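Local coordinates for protein 5'-nucleotidase SurE (Aquifex aeolicus, PDB 2WQK) that probably removes the phosphate from nucleoside 5'-monophosphates with the help of one divalent metal cation per subunit, at residues P2-V7 and G28-V33; V162-L167 and G224-T229. One frame throughout, in Å; residues are numbered along the deposited sequence. Where two conformers were deposited one is given.

Contact 1: residues P2-V7 and G28-V33; sequences PTFLLV and GRVVVV
Pro2, Phe4 and Leu6 on one strand exchange five backbone hydrogen bonds with Arg29, Val31 and Val33 on the other, the regular pattern of neighbouring parallel strands. Arg29 N donates to Pro2 O, Phe4 N to Arg29 O, Val31 N to Phe4 O, Leu6 N to Val31 O and Val33 N to Leu6 O. The Phe4 N to Arg29 O bond, at 2.8 Å, is almost straight, and weaker CA-H...O contacts fill in between, as from Thr3 CA to Arg29 O at 3.3 Å.

Apolar contacts divide between the two faces of the sheet. On that of Phe4 and Leu6, Leu6 CD2 lies 3.9 Å from Val30 CG1 and 4.1 Å from Val32 CG2; with Leu6 CG anti to the backbone N (chi1 175°), this methyl is carried over toward both valines of the adjacent strand. Val30 CG2 meets the Phe4 ring at its edge, 4.2 Å from CD2. Farther along this ring, CE2 reaches Gly28 N at 3.8 Å; Gly28 has no side chain, and its CA approaches Pro2 O. On the other face Leu5 CD1 leans across to Val33 CG2, 3.9 Å away, and Thr3 CG2 touches Val31 CG2.

Polar side chains meet through water at the open end: one molecule lies 2.6 Å from Thr3 OG1 and, in one of the two conformers of Arg29, accepts a long hydrogen bond from its NE, while NH1 pairs with Asp60; this link is therefore not certain.

The pair forms the two strands of a right-handed beta-alpha-beta unit. Its connecting helix 15-24 packs on Leu6 and Val30, helix 69-80 lies against Val7, Val31 and Val33 on the opposite face, and strand 88-94 continues the sheet beyond residues 3-7.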
loop_
_atom_site.group_PDB
_atom_site.type_symbol
_atom_site.label_atom_id
_atom_site.label_comp_id
_atom_site.label_asym_id
_atom_site.label_seq_id
_atom_site.Cartn_x
_atom_site.Cartn_y
_atom_site.Cartn_z
ATOM N N PRO A 2 -32.076 -22.783 -0.811
ATOM C CA PRO A 2 -31.356 -21.712 -1.519
ATOM C C PRO A 2 -29.887 -21.690 -1.131
ATOM O O PRO A 2 -29.515 -22.266 -0.104
ATOM C CB PRO A 2 -32.042 -20.439 -1.013
ATOM C CG PRO A 2 -33.325 -20.858 -0.542
ATOM C CD PRO A 2 -33.217 -22.229 -0.074
ATOM N N THR A 3 -29.078 -20.984 -1.938
ATOM C CA THR A 3 -27.656 -20.863 -1.697
ATOM C C THR A 3 -27.283 -19.397 -1.858
ATOM O O THR A 3 -27.764 -18.737 -2.815
ATOM C CB THR A 3 -26.831 -21.754 -2.673
ATOM O OG1 THR A 3 -27.202 -23.135 -2.504
ATOM C CG2 THR A 3 -25.314 -21.576 -2.503
ATOM N N PHE A 4 -26.474 -18.913 -0.910
ATOM C CA PHE A 4 -26.005 -17.520 -0.939
ATOM C C PHE A 4 -24.494 -17.506 -1.030
ATOM O O PHE A 4 -23.819 -18.231 -0.320
ATOM C CB PHE A 4 -26.417 -16.781 0.329
ATOM C CG PHE A 4 -27.823 -17.088 0.757
ATOM C CD1 PHE A 4 -28.880 -16.754 -0.046
ATOM C CD2 PHE A 4 -28.085 -17.752 1.958
ATOM C CE1 PHE A 4 -30.172 -17.047 0.315
ATOM C CE2 PHE A 4 -29.391 -18.030 2.309
ATOM C CZ PHE A 4 -30.412 -17.687 1.492
ATOM N N LEU A 5 -23.961 -16.620 -1.894
ATOM C CA LEU A 5 -22.530 -16.357 -1.949
ATOM C C LEU A 5 -22.342 -15.045 -1.163
ATOM O O LEU A 5 -22.863 -14.007 -1.573
ATOM C CB LEU A 5 -22.067 -16.186 -3.398
ATOM C CG LEU A 5 -20.587 -15.822 -3.582
ATOM C CD1 LEU A 5 -19.708 -16.808 -2.894
ATOM C CD2 LEU A 5 -20.232 -15.695 -5.082
ATOM N N LEU A 6 -21.628 -15.129 -0.047
ATOM C CA LEU A 6 -21.464 -14.027 0.891
ATOM C C LEU A 6 -20.016 -13.598 0.894
ATOM O O LEU A 6 -19.095 -14.402 1.121
ATOM C CB LEU A 6 -21.870 -14.499 2.300
ATOM C CG LEU A 6 -21.652 -13.521 3.462
ATOM C CD1 LEU A 6 -22.346 -12.179 3.230
ATOM C CD2 LEU A 6 -22.081 -14.125 4.803
ATOM N N VAL A 7 -19.810 -12.299 0.651
ATOM C CA VAL A 7 -18.482 -11.704 0.593
ATOM C C VAL A 7 -18.491 -10.480 1.501
ATOM O O VAL A 7 -19.538 -10.050 1.995
ATOM C CB VAL A 7 -18.105 -11.295 -0.859
ATOM C CG1 VAL A 7 -18.292 -12.495 -1.792
ATOM C CG2 VAL A 7 -18.914 -10.070 -1.331
ATOM N N GLY A 28 -30.846 -20.994 4.101
ATOM C CA GLY A 28 -30.204 -21.769 3.032
ATOM C C GLY A 28 -28.730 -21.996 3.343
ATOM O O GLY A 28 -28.321 -21.878 4.480
ATOM N N ARG A 29 -27.983 -22.355 2.304
ATOM C CA ARG A 29 -26.561 -22.632 2.456
ATOM C C ARG A 29 -25.779 -21.376 2.170
ATOM O O ARG A 29 -25.968 -20.748 1.136
ATOM C CB ARG A 29 -26.086 -23.696 1.504
ATOM C CG ARG A 29 -24.610 -24.037 1.667
ATOM C CD ARG A 29 -24.122 -24.929 0.533
ATOM N NE ARG A 29 -24.946 -26.136 0.415
ATOM C CZ ARG A 29 -24.827 -27.210 1.208
ATOM N NH1 ARG A 29 -23.887 -27.263 2.145
ATOM N NH2 ARG A 29 -25.631 -28.252 1.023
ATOM N N VAL A 30 -24.916 -21.031 3.132
ATOM C CA VAL A 30 -24.096 -19.816 3.015
ATOM C C VAL A 30 -22.718 -20.259 2.595
ATOM O O VAL A 30 -22.051 -20.988 3.324
ATOM C CB VAL A 30 -23.983 -19.026 4.357
ATOM C CG1 VAL A 30 -23.253 -17.726 4.095
ATOM C CG2 VAL A 30 -25.388 -18.814 4.997
ATOM N N VAL A 31 -22.258 -19.739 1.451
ATOM C CA VAL A 31 -20.911 -20.009 0.985
ATOM C C VAL A 31 -20.169 -18.688 1.086
ATOM O O VAL A 31 -20.530 -17.717 0.412
ATOM C CB VAL A 31 -20.890 -20.552 -0.465
ATOM C CG1 VAL A 31 -19.444 -20.747 -0.969
ATOM C CG2 VAL A 31 -21.700 -21.895 -0.538
ATOM N N VAL A 32 -19.166 -18.669 1.948
ATOM C CA VAL A 32 -18.388 -17.431 2.183
ATOM C C VAL A 32 -17.114 -17.484 1.368
ATOM O O VAL A 32 -16.361 -18.463 1.416
ATOM C CB VAL A 32 -17.976 -17.269 3.648
ATOM C CG1 VAL A 32 -16.927 -16.144 3.899
ATOM C CG2 VAL A 32 -19.211 -17.039 4.493
ATOM N N VAL A 33 -16.848 -16.379 0.669
ATOM C CA VAL A 33 -15.534 -16.180 0.039
ATOM C C VAL A 33 -15.213 -14.714 0.363
ATOM O O VAL A 33 -15.940 -13.811 -0.083
ATOM C CB VAL A 33 -15.564 -16.417 -1.497
ATOM C CG1 VAL A 33 -14.169 -16.269 -2.096
ATOM C CG2 VAL A 33 -16.142 -17.817 -1.795
HETATM O O HOH W 1 -26.255 -25.507 -2.529
#

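Contact 2: residues V162-L167 and G224-T229; sequences VNIPNL and GYVSVT
Strands 162-165 and 225-229 run antiparallel, 173° between their directions and 4.8 Å apart at closest approach, with Asn163 and Ser227 as a hydrogen-bonded pair and Val162 opposite Val228 as a non-hydrogen-bonded one. Asn163 and Ser227 exchange two bonds, each 3.0 Å from the N of one to the O of the other; that from Asn163 N arrives in the carbonyl plane of Ser227.

Val162 sends its two methyls to different valines. CG1, anti to the backbone N (chi1 -179°), comes within 3.7 Å of Val226 CG1, whereas CG2 settles alongside the two methyls of Val228, 4.1 Å from each. An alanine here would lose both branches and is likely to leave Val226 and Val228 without their neighbour, opening a gap on that face of the sheet, where helix 135-152 packs. Val226 turns its other methyl, CG2, to Ile164 CG2, the two side chains lying alongside each other. Farther along, Pro165 CD and CG each lie 3.4 Å from Tyr225 O, and Leu167 CD1 approaches Gly224 CA.

On the face of Asn163 and Ser227 the contact is polar. Asn163 ND2 gives a hydrogen bond to a water 3.0 Å away, which also lies 2.7 Å from Ser227 OG, so one molecule joins the buried side chains. Asn163 OD1 accepts from Asn98 N and Ser227 OG bonds Thr178 OG1, fixing both groups from outside the pair.

Helix 217-222 ends in a Schellman motif with Gly224 at C-prime, its positive phi turning the chain into strand 225-232. That strand enters antiparallel beside 158-165, where the sheet departs from the run of parallel strands in this mixed alpha/beta SurE fold.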
loop_
_atom_site.group_PDB
_atom_site.type_symbol
_atom_site.label_atom_id
_atom_site.label_comp_id
_atom_site.label_asym_id
_atom_site.label_seq_id
_atom_site.Cartn_x
_atom_site.Cartn_y
_atom_site.Cartn_z
ATOM N N VAL A 162 -28.235 -1.531 1.345
ATOM C CA VAL A 162 -28.978 -1.493 2.628
ATOM C C VAL A 162 -28.076 -0.982 3.726
ATOM O O VAL A 162 -26.943 -1.463 3.869
ATOM C CB VAL A 162 -29.506 -2.902 2.988
ATOM C CG1 VAL A 162 -30.301 -2.862 4.307
ATOM C CG2 VAL A 162 -30.364 -3.469 1.847
ATOM N N ASN A 163 -28.559 0.020 4.485
ATOM C CA ASN A 163 -27.838 0.504 5.670
ATOM C C ASN A 163 -28.766 0.312 6.865
ATOM O O ASN A 163 -29.960 0.642 6.777
ATOM C CB ASN A 163 -27.450 1.979 5.539
ATOM C CG ASN A 163 -26.233 2.164 4.641
ATOM O OD1 ASN A 163 -25.108 2.326 5.136
ATOM N ND2 ASN A 163 -26.465 2.141 3.289
ATOM N N ILE A 164 -28.192 -0.180 7.957
ATOM C CA ILE A 164 -28.984 -0.488 9.164
ATOM C C ILE A 164 -28.443 0.294 10.339
ATOM O O ILE A 164 -27.267 0.229 10.633
ATOM C CB ILE A 164 -28.935 -1.990 9.513
ATOM C CG1 ILE A 164 -29.244 -2.882 8.303
ATOM C CG2 ILE A 164 -29.851 -2.310 10.713
ATOM C CD1 ILE A 164 -27.953 -3.313 7.495
ATOM N N PRO A 165 -29.321 1.036 11.035
ATOM C CA PRO A 165 -28.896 1.719 12.261
ATOM C C PRO A 165 -28.356 0.775 13.337
ATOM O O PRO A 165 -28.790 -0.369 13.432
ATOM C CB PRO A 165 -30.209 2.325 12.794
ATOM C CG PRO A 165 -31.174 2.306 11.782
ATOM C CD PRO A 165 -30.733 1.276 10.733
ATOM N N ASN A 166 -27.445 1.292 14.159
ATOM C CA ASN A 166 -26.881 0.520 15.246
ATOM C C ASN A 166 -27.817 0.521 16.436
ATOM O O ASN A 166 -27.580 1.227 17.423
ATOM C CB ASN A 166 -25.519 1.056 15.643
ATOM C CG ASN A 166 -24.807 0.161 16.614
ATOM O OD1 ASN A 166 -25.055 -1.033 16.640
ATOM N ND2 ASN A 166 -23.900 0.734 17.412
ATOM N N LEU A 167 -28.893 -0.236 16.294
ATOM C CA LEU A 167 -29.911 -0.369 17.321
ATOM C C LEU A 167 -30.226 -1.824 17.570
ATOM O O LEU A 167 -30.048 -2.688 16.703
ATOM C CB LEU A 167 -31.189 0.314 16.852
ATOM C CG LEU A 167 -31.184 1.832 16.691
ATOM C CD1 LEU A 167 -32.423 2.313 15.929
ATOM C CD2 LEU A 167 -31.088 2.521 18.046
ATOM N N GLY A 224 -33.567 6.170 12.661
ATOM C CA GLY A 224 -33.817 4.845 13.225
ATOM C C GLY A 224 -34.522 3.846 12.336
ATOM O O GLY A 224 -34.995 2.818 12.794
ATOM N N TYR A 225 -34.530 4.116 11.024
ATOM C CA TYR A 225 -35.096 3.206 10.053
ATOM C C TYR A 225 -33.955 2.557 9.236
ATOM O O TYR A 225 -32.925 3.181 8.968
ATOM C CB TYR A 225 -35.965 3.963 9.063
ATOM C CG TYR A 225 -37.180 4.587 9.678
ATOM C CD1 TYR A 225 -38.346 3.875 9.775
ATOM C CD2 TYR A 225 -37.151 5.899 10.089
ATOM C CE1 TYR A 225 -39.503 4.463 10.358
ATOM C CE2 TYR A 225 -38.271 6.489 10.658
ATOM C CZ TYR A 225 -39.435 5.767 10.773
ATOM O OH TYR A 225 -40.537 6.386 11.364
ATOM N N VAL A 226 -34.201 1.336 8.790
ATOM C CA VAL A 226 -33.361 0.704 7.772
ATOM C C VAL A 226 -33.613 1.439 6.456
ATOM O O VAL A 226 -34.754 1.797 6.127
ATOM C CB VAL A 226 -33.702 -0.777 7.601
ATOM C CG1 VAL A 226 -32.870 -1.403 6.472
ATOM C CG2 VAL A 226 -33.445 -1.500 8.929
ATOM N N SER A 227 -32.518 1.702 5.725
ATOM C CA SER A 227 -32.577 2.269 4.389
ATOM C C SER A 227 -32.306 1.185 3.361
ATOM O O SER A 227 -31.278 0.522 3.448
ATOM C CB SER A 227 -31.467 3.314 4.245
ATOM O OG SER A 227 -31.264 3.676 2.893
ATOM N N VAL A 228 -33.181 1.085 2.364
ATOM C CA VAL A 228 -32.939 0.199 1.215
ATOM C C VAL A 228 -33.044 1.055 -0.051
ATOM O O VAL A 228 -34.117 1.522 -0.384
ATOM C CB VAL A 228 -33.952 -0.962 1.139
ATOM C CG1 VAL A 228 -33.633 -1.841 -0.065
ATOM C CG2 VAL A 228 -34.032 -1.783 2.469
ATOM N N THR A 229 -31.907 1.241 -0.755
ATOM C CA THR A 229 -31.887 2.028 -1.981
ATOM C C THR A 229 -31.671 1.075 -3.174
ATOM O O THR A 229 -30.703 0.322 -3.182
ATOM C CB THR A 229 -30.717 3.023 -1.997
ATOM O OG1 THR A 229 -30.760 3.851 -0.826
ATOM C CG2 THR A 229 -30.722 3.891 -3.298
HETATM O O HOH W 2 -29.093 2.384 1.966
#

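Overall arrangement
Contacts 1 and 2 illustrate how one mixed sheet can join parallel and antiparallel neighbours, with a metal site about 11 Å from a side chain of each pair. Strands 88-94 and 122-128 lie between the two pairs, whose centres are 22 Å apart and whose nearest atoms stay about 11 Å from each other. The bound sodium ion is held by Asp10, Ser40 and Asn94, and the side chains that measure its distance are Val7 in contact 1 and Asn163 in contact 2. Neither pair ligates the ion: residues 2-7 lead directly toward Asp9 and Asp10, predicted to bind the divalent cation, while Asn163 approaches the site from the other pair, its side chain about 7 Å from that of Asn94.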